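PDB 4AJ9: catalase-3 from Neurospora crassa, which probably protects the cell from hydrogen peroxide by breaking it down into oxygen and water at a heme iron. Local coordinates for residues Leu537-Gly542 with Ile565-Ala570; Ala580-Phe585 with Ser614-Asp619; Val590-Glu595 with Val630-Lys635. One frame throughout, in Å; residues are numbered along the deposited sequence.

Contact 1: Leu537-Gly542 with Ile565-Ala570; sequences LSTTKG and IAEYLA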
loop_
_atom_site.group_PDB
_atom_site.type_symbol
_atom_site.label_atom_id
_atom_site.label_comp_id
_atom_site.label_asym_id
_atom_site.label_seq_id
_atom_site.Cartn_x
_atom_site.Cartn_y
_atom_site.Cartn_z
ATOM N N LEU C 537 35.096 16.269 36.015
ATOM C CA LEU C 537 35.384 17.618 35.544
ATOM C C LEU C 537 36.851 17.972 35.786
ATOM O O LEU C 537 37.283 18.096 36.935
ATOM C CB LEU C 537 34.487 18.626 36.263
ATOM C CG LEU C 537 33.007 18.235 36.306
ATOM C CD1 LEU C 537 32.131 19.399 36.759
ATOM C CD2 LEU C 537 32.583 17.749 34.928
ATOM N N SER C 538 37.609 18.141 34.706
ATOM C CA SER C 538 39.039 18.437 34.796
ATOM C C SER C 538 39.432 19.685 34.005
ATOM O O SER C 538 38.585 20.507 33.647
ATOM C CB SER C 538 39.863 17.230 34.324
ATOM O OG SER C 538 41.242 17.376 34.650
ATOM N N THR C 539 40.725 19.816 33.726
ATOM C CA THR C 539 41.224 20.970 32.991
ATOM C C THR C 539 42.520 20.611 32.284
ATOM O O THR C 539 43.242 19.724 32.735
ATOM C CB THR C 539 41.422 22.198 33.915
ATOM O OG1 THR C 539 41.985 23.285 33.168
ATOM C CG2 THR C 539 42.340 21.859 35.093
ATOM N N THR C 540 42.807 21.284 31.168
ATOM C CA THR C 540 44.024 21.000 30.411
ATOM C C THR C 540 45.252 21.653 31.045
ATOM O O THR C 540 46.387 21.297 30.730
ATOM C CB THR C 540 43.903 21.424 28.926
ATOM O OG1 THR C 540 43.606 22.822 28.841
ATOM C CG2 THR C 540 42.790 20.637 28.245
ATOM N N LYS C 541 45.012 22.596 31.951
ATOM C CA LYS C 541 46.088 23.325 32.611
ATOM C C LYS C 541 46.516 22.612 33.885
ATOM O O LYS C 541 45.681 22.061 34.603
ATOM C CB LYS C 541 45.635 24.739 32.962
ATOM C CG LYS C 541 44.902 25.470 31.853
ATOM C CD LYS C 541 45.687 25.490 30.558
ATOM C CE LYS C 541 45.259 26.667 29.695
ATOM N NZ LYS C 541 43.884 27.133 30.040
ATOM N N GLY C 542 47.815 22.638 34.173
ATOM C CA GLY C 542 48.331 22.055 35.402
ATOM C C GLY C 542 48.348 20.540 35.365
ATOM O O GLY C 542 48.355 19.942 34.291
ATOM N N ILE C 565 36.325 15.175 31.404
ATOM C CA ILE C 565 35.918 16.371 30.673
ATOM C C ILE C 565 36.926 17.492 30.858
ATOM O O ILE C 565 37.369 17.741 31.976
ATOM C CB ILE C 565 34.558 16.867 31.183
ATOM C CG1 ILE C 565 33.505 15.758 31.050
ATOM C CG2 ILE C 565 34.125 18.158 30.462
ATOM C CD1 ILE C 565 32.211 16.070 31.795
ATOM N N ALA C 566 37.282 18.170 29.766
ATOM C CA ALA C 566 38.122 19.362 29.846
ATOM C C ALA C 566 37.775 20.371 28.746
ATOM O O ALA C 566 36.788 20.211 28.028
ATOM C CB ALA C 566 39.598 18.985 29.790
ATOM N N GLU C 567 38.582 21.416 28.630
ATOM C CA GLU C 567 38.293 22.513 27.717
ATOM C C GLU C 567 38.355 22.061 26.269
ATOM O O GLU C 567 37.566 22.513 25.442
ATOM C CB GLU C 567 39.269 23.672 27.937
ATOM C CG GLU C 567 39.166 24.316 29.311
ATOM C CD GLU C 567 40.118 23.707 30.321
ATOM O OE1 GLU C 567 40.546 22.545 30.133
ATOM O OE2 GLU C 567 40.434 24.404 31.307
ATOM N N TYR C 568 39.303 21.173 25.975
ATOM C CA TYR C 568 39.463 20.602 24.640
ATOM C C TYR C 568 39.977 19.175 24.757
ATOM O O TYR C 568 40.316 18.718 25.851
ATOM C CB TYR C 568 40.397 21.451 23.755
ATOM C CG TYR C 568 41.821 21.607 24.272
ATOM C CD1 TYR C 568 42.795 20.660 23.994
ATOM C CD2 TYR C 568 42.186 22.717 25.024
ATOM C CE1 TYR C 568 44.097 20.806 24.463
ATOM C CE2 TYR C 568 43.478 22.870 25.500
ATOM C CZ TYR C 568 44.426 21.916 25.215
ATOM O OH TYR C 568 45.709 22.081 25.688
ATOM N N LEU C 569 40.051 18.468 23.640
ATOM C CA LEU C 569 40.370 17.051 23.694
ATOM C C LEU C 569 41.865 16.776 23.786
ATOM O O LEU C 569 42.447 16.196 22.876
ATOM C CB LEU C 569 39.788 16.324 22.483
ATOM C CG LEU C 569 38.266 16.363 22.361
ATOM C CD1 LEU C 569 37.850 15.603 21.127
ATOM C CD2 LEU C 569 37.587 15.797 23.619
ATOM N N ALA C 570 42.484 17.184 24.889
ATOM C CA ALA C 570 43.877 16.831 25.131
ATOM C C ALA C 570 43.954 15.324 25.351
ATOM O O ALA C 570 42.923 14.646 25.396
ATOM C CB ALA C 570 44.411 17.577 26.339
#
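The carboxylate of Glu567 grips the loop 537-542 through two neighbouring residues. Its OE2 accepts from the hydroxyl of Thr539, OG1 to OE2 being 2.7 Å, on the syn lone pair. Its OE1 takes the backbone N-H of Thr540, with 2.8 Å from N to OE1, also from the syn side and 16° out of the carboxylate plane. Thr540 OG1 adds a weak bond to OE1. With both oxygens engaged along their inner sides, the carboxylate is held against rotation. With an alanine in place of Glu567, the Thr540 N-H and the Thr539 hydroxyl would probably lose their shared acceptor group.

Beside this polar grip, the methyl of Thr540 sits over one face of the Tyr568 ring, displaced toward its rim, as a CH-pi contact: CG2 lies 3.7 Å from the ring centroid. The methyl stands anti to the carbonyl carbon of Thr540, its OG1 falling between backbone N and carbonyl carbon (chi1 58°); this pose lays CG2 on the ring and also near Ala566 CB and Ala570 CB.

Both segments leave the carboxyl ends of adjacent parallel strands, 533-537 and 561-566, in the C-terminal domain of this long catalase, whose fold resembles that of class I glutamine amidotransferases. Leu537 pairs with Ile565 as a parallel bridge, and Ser538 N donates to Ile565 O over 2.8 Å. On the face that carries both side chains, Leu537 CD2 packs 3.6 Å from Ile565 CD1.

Farther out, Arg596 NH1 hydrogen-bonds Thr539 OG1 and also forms a long, weak ion pair with Glu567 OE2, while Ser544 OG binds Ser538 OG. Tyr568 also packs on Val497 of a second subunit.

Contact 2: Ala580-Phe585 with Ser614-Asp619; sequences ADATAF and SQILTD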
loop_
_atom_site.group_PDB
_atom_site.type_symbol
_atom_site.label_atom_id
_atom_site.label_comp_id
_atom_site.label_asym_id
_atom_site.label_seq_id
_atom_site.Cartn_x
_atom_site.Cartn_y
_atom_site.Cartn_z
ATOM N N ALA C 580 29.508 18.704 26.979
ATOM C CA ALA C 580 29.101 18.008 28.205
ATOM C C ALA C 580 27.870 18.597 28.883
ATOM O O ALA C 580 27.595 19.800 28.800
ATOM C CB ALA C 580 30.249 17.945 29.194
ATOM N N ASP C 581 27.137 17.733 29.570
ATOM C CA ASP C 581 26.007 18.165 30.374
ATOM C C ASP C 581 25.831 17.201 31.548
ATOM O O ASP C 581 26.149 16.023 31.439
ATOM C CB ASP C 581 24.738 18.232 29.527
ATOM C CG ASP C 581 23.594 18.904 30.254
ATOM O OD1 ASP C 581 23.522 20.157 30.226
ATOM O OD2 ASP C 581 22.778 18.182 30.861
ATOM N N ALA C 582 25.324 17.697 32.667
ATOM C CA ALA C 582 25.169 16.853 33.848
ATOM C C ALA C 582 24.196 15.696 33.607
ATOM O O ALA C 582 24.310 14.651 34.247
ATOM C CB ALA C 582 24.712 17.678 35.034
ATOM N N THR C 583 23.235 15.897 32.701
ATOM C CA THR C 583 22.213 14.889 32.417
ATOM C C THR C 583 22.814 13.569 31.935
ATOM O O THR C 583 22.152 12.529 31.980
ATOM C CB THR C 583 21.186 15.365 31.353
ATOM O OG1 THR C 583 21.875 15.800 30.169
ATOM C CG2 THR C 583 20.306 16.488 31.890
ATOM N N ALA C 584 24.061 13.611 31.466
ATOM C CA ALA C 584 24.711 12.427 30.902
ATOM C C ALA C 584 25.275 11.485 31.959
ATOM O O ALA C 584 25.653 10.349 31.656
ATOM C CB ALA C 584 25.815 12.829 29.948
ATOM N N PHE C 585 25.338 11.960 33.196
ATOM C CA PHE C 585 26.065 11.247 34.233
ATOM C C PHE C 585 25.208 10.947 35.447
ATOM O O PHE C 585 24.229 11.630 35.721
ATOM C CB PHE C 585 27.300 12.050 34.662
ATOM C CG PHE C 585 28.112 12.551 33.507
ATOM C CD1 PHE C 585 28.773 11.662 32.684
ATOM C CD2 PHE C 585 28.187 13.902 33.231
ATOM C CE1 PHE C 585 29.514 12.112 31.612
ATOM C CE2 PHE C 585 28.931 14.357 32.163
ATOM C CZ PHE C 585 29.579 13.461 31.347
ATOM N N SER C 614 30.511 25.200 36.128
ATOM C CA SER C 614 29.629 25.475 37.260
ATOM C C SER C 614 28.215 24.941 37.056
ATOM O O SER C 614 27.583 24.475 38.003
ATOM C CB SER C 614 29.553 26.978 37.543
ATOM O OG SER C 614 30.822 27.499 37.877
ATOM N N GLN C 615 27.699 25.040 35.835
ATOM C CA GLN C 615 26.320 24.622 35.584
ATOM C C GLN C 615 26.197 23.111 35.751
ATOM O O GLN C 615 25.212 22.616 36.297
ATOM C CB GLN C 615 25.863 25.039 34.181
ATOM C CG GLN C 615 24.366 24.869 33.943
ATOM C CD GLN C 615 23.534 25.738 34.860
ATOM O OE1 GLN C 615 23.653 26.966 34.843
ATOM N NE2 GLN C 615 22.674 25.108 35.664
ATOM N N ILE C 616 27.204 22.391 35.267
ATOM C CA ILE C 616 27.249 20.937 35.383
ATOM C C ILE C 616 27.244 20.500 36.842
ATOM O O ILE C 616 26.526 19.571 37.223
ATOM C CB ILE C 616 28.485 20.352 34.671
ATOM C CG1 ILE C 616 28.380 20.563 33.157
ATOM C CG2 ILE C 616 28.611 18.848 34.952
ATOM C CD1 ILE C 616 29.598 20.095 32.380
ATOM N N LEU C 617 28.053 21.162 37.665
ATOM C CA LEU C 617 28.132 20.785 39.075
ATOM C C LEU C 617 26.844 21.167 39.784
ATOM O O LEU C 617 26.361 20.431 40.644
ATOM C CB LEU C 617 29.322 21.456 39.754
ATOM C CG LEU C 617 29.670 20.938 41.151
ATOM C CD1 LEU C 617 29.902 19.440 41.102
ATOM C CD2 LEU C 617 30.902 21.660 41.714
ATOM N N THR C 618 26.295 22.322 39.413
ATOM C CA THR C 618 25.038 22.798 39.972
ATOM C C THR C 618 23.879 21.856 39.624
ATOM O O THR C 618 23.101 21.472 40.506
ATOM C CB THR C 618 24.720 24.242 39.500
ATOM O OG1 THR C 618 25.735 25.140 39.981
ATOM C CG2 THR C 618 23.365 24.700 40.008
ATOM N N ASP C 619 23.770 21.485 38.348
ATOM C CA ASP C 619 22.715 20.572 37.904
ATOM C C ASP C 619 22.845 19.255 38.656
ATOM O O ASP C 619 21.878 18.755 39.211
ATOM C CB ASP C 619 22.810 20.281 36.399
ATOM C CG ASP C 619 22.391 21.465 35.517
ATOM O OD1 ASP C 619 21.632 22.342 35.977
ATOM O OD2 ASP C 619 22.823 21.507 34.340
HETATM O O HOH W 1 22.312 22.176 31.755
HETATM O O HOH W 2 24.840 20.413 33.084
#
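Apolar packing joins Ala582 and Ala580 to Ile616, linking the loop between strands 575-576 and 587-590 to helix 612-622, which lies on strand 587-590 through Ile616 and Val588. Ala582 CB is 4.1 Å from Ile616 CG2, and Ala580 CB 3.9 Å from Ile616 CD1; CG1 stands anti to the carbonyl carbon (chi1 -67°) and chi2 extends the chain toward Ala580. Ala582 CB also meets the helix backbone, 3.4 Å from Ile616 O, and lies 3.5 Å from Asp619 CB.

Water carries the polar part. Water 1 bridges Asp581 OD1 and Asp619 OD2. Water 2 accepts from Ala582 N, with 2.8 Å from N to the water oxygen, and binds Asp619 OD2 and, weakly, Asp581 OD1.

Bonds within each segment set the two carboxylates. Asp581 OD2 receives Thr583 OG1 and Thr583 N from opposite faces of its plane, the latter closing an Asx turn. Gln615 NE2 meets Asp619 OD1 from above the carboxylate plane, and Gln615 also bonds Gln615 of a second subunit.

The two acids approach to 4.4 Å between Asp581 OD1 and Asp619 OD2, a proximity probably made tolerable by the bridging waters and by Lys250 NZ, a long, weak ion-pair partner of Asp581 OD1.

Contact 3: Val590-Glu595 with Val630-Lys635; sequences VAEGAE and VGSAKK
Val630 opens the contact by donating its N-H to Val590 O, 3.0 Å from N to O, a parallel-sheet bond between the ends of strands 587-590 and 627-630. Its own carbonyl oxygen lies 3.4 Å from Glu592 CB.

At Gly631 (phi 48°) the chain turns, and its CA passes 3.5 Å from Glu592 OE2; a beta carbon here would run into that oxygen.

Ser632 is held by two glutamates. Its N donates to Glu592 OE2 with an N-H...O angle of 167°, arriving on the anti side and tilted out of the carboxylate plane; Glu592 reaches it with an extended chain, CG anti to the backbone N (chi1 -173°). Its hydroxyl OG donates to Glu595 OE2 over 2.7 Å, on the syn side and again tilted out of the carboxylate plane, while Glu592 CG presses on the same OG.

Ala633 offers its methyl to the turn: CB touches both Val590 O and Ala591 O at 3.5 Å and lies 3.8 Å from Val590 CG1. Ala591-Ala594 form a type II beta turn with glycine at its third position, Gly593 N making a weak bond to Glu595 OE1. Last, Lys635 CB packs alongside Glu595 CB.

The N-H and the hydroxyl of one serine thus tie 630-635 to 590-595 through two carboxylates.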
loop_
_atom_site.group_PDB
_atom_site.type_symbol
_atom_site.label_atom_id
_atom_site.label_comp_id
_atom_site.label_asym_id
_atom_site.label_seq_id
_atom_site.Cartn_x
_atom_site.Cartn_y
_atom_site.Cartn_z
ATOM N N VAL C 590 34.689 16.660 40.584
ATOM C CA VAL C 590 35.671 17.645 40.163
ATOM C C VAL C 590 37.056 17.121 40.523
ATOM O O VAL C 590 37.323 16.809 41.684
ATOM C CB VAL C 590 35.409 19.008 40.799
ATOM C CG1 VAL C 590 36.232 20.088 40.100
ATOM C CG2 VAL C 590 33.932 19.336 40.700
ATOM N N ALA C 591 37.916 16.986 39.516
ATOM C CA ALA C 591 39.279 16.511 39.735
ATOM C C ALA C 591 40.120 17.638 40.310
ATOM O O ALA C 591 39.901 18.803 39.989
ATOM C CB ALA C 591 39.896 15.991 38.429
ATOM N N GLU C 592 41.076 17.292 41.166
ATOM C CA GLU C 592 41.901 18.315 41.804
ATOM C C GLU C 592 42.531 19.232 40.768
ATOM O O GLU C 592 43.104 18.764 39.786
ATOM C CB GLU C 592 42.984 17.687 42.674
ATOM C CG GLU C 592 43.752 18.711 43.487
ATOM C CD GLU C 592 44.577 18.082 44.587
ATOM O OE1 GLU C 592 45.157 17.000 44.349
ATOM O OE2 GLU C 592 44.628 18.666 45.693
ATOM N N GLY C 593 42.407 20.537 40.988
ATOM C CA GLY C 593 42.977 21.522 40.088
ATOM C C GLY C 593 41.935 22.138 39.177
ATOM O O GLY C 593 42.107 23.248 38.674
ATOM N N ALA C 594 40.840 21.417 38.963
ATOM C CA ALA C 594 39.805 21.886 38.053
ATOM C C ALA C 594 39.011 23.048 38.643
ATOM O O ALA C 594 38.216 23.669 37.948
ATOM C CB ALA C 594 38.873 20.740 37.672
ATOM N N GLU C 595 39.225 23.342 39.923
ATOM C CA GLU C 595 38.552 24.479 40.546
ATOM C C GLU C 595 38.813 25.761 39.756
ATOM O O GLU C 595 38.033 26.717 39.814
ATOM C CB GLU C 595 38.980 24.643 42.011
ATOM C CG GLU C 595 40.453 24.960 42.223
ATOM C CD GLU C 595 41.308 23.727 42.427
ATOM O OE1 GLU C 595 40.874 22.617 42.051
ATOM O OE2 GLU C 595 42.420 23.869 42.973
ATOM N N VAL C 630 38.010 16.315 44.553
ATOM C CA VAL C 630 39.262 15.830 45.130
ATOM C C VAL C 630 40.173 16.974 45.559
ATOM O O VAL C 630 40.380 17.933 44.815
ATOM C CB VAL C 630 40.029 14.924 44.152
ATOM C CG1 VAL C 630 41.223 14.288 44.853
ATOM C CG2 VAL C 630 39.114 13.854 43.607
ATOM N N GLY C 631 40.706 16.863 46.770
ATOM C CA GLY C 631 41.636 17.841 47.298
ATOM C C GLY C 631 41.182 19.277 47.136
ATOM O O GLY C 631 40.101 19.664 47.584
ATOM N N SER C 632 42.022 20.075 46.490
ATOM C CA SER C 632 41.763 21.502 46.342
ATOM C C SER C 632 40.485 21.787 45.558
ATOM O O SER C 632 39.915 22.869 45.677
ATOM C CB SER C 632 42.948 22.191 45.670
ATOM O OG SER C 632 43.164 21.675 44.366
ATOM N N ALA C 633 40.033 20.820 44.762
ATOM C CA ALA C 633 38.823 21.017 43.958
ATOM C C ALA C 633 37.589 21.295 44.814
ATOM O O ALA C 633 36.574 21.775 44.316
ATOM C CB ALA C 633 38.582 19.831 43.022
ATOM N N LYS C 634 37.673 21.017 46.111
ATOM C CA LYS C 634 36.580 21.377 47.009
ATOM C C LYS C 634 36.172 22.845 46.853
ATOM O O LYS C 634 35.061 23.231 47.208
ATOM C CB LYS C 634 36.926 21.071 48.473
ATOM C CG LYS C 634 38.036 21.921 49.067
ATOM C CD LYS C 634 38.309 21.485 50.498
ATOM C CE LYS C 634 39.374 22.337 51.160
ATOM N NZ LYS C 634 39.592 21.917 52.570
ATOM N N LYS C 635 37.072 23.661 46.316
ATOM C CA LYS C 635 36.753 25.061 46.061
ATOM C C LYS C 635 35.594 25.178 45.061
ATOM O O LYS C 635 34.803 26.116 45.132
ATOM C CB LYS C 635 37.990 25.811 45.560
ATOM C CG LYS C 635 38.121 27.237 46.084
ATOM C CD LYS C 635 37.024 28.149 45.547
ATOM C CE LYS C 635 37.094 29.539 46.174
ATOM N NZ LYS C 635 38.441 30.163 46.020
#

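Overall arrangement
All three contacts belong to the C-terminal domain of long catalases and its parallel sheet, ordered 575-576, 561-566, 533-537, 587-590, 627-630, 649-652. Contacts 1 and 3 lie at the carboxyl ends of neighbouring strands, whereas contact 2 joins the loop 580-585 to helix 612-622, which packs on the sheet. The centres of contact 1 and contact 3 are about 13 Å apart; that of contact 2 is about 15 Å from contact 1 and about 16 Å from contact 3. Contact 1 closes along the chain before the other two open; contacts 2 and 3 interleave. A probable hydrogen bond of 2.9 Å from Ala591 N to Leu537 O joins contacts 1 and 3. Leu537 packs on Ile616, and Leu617 on Val590, away from the heme site.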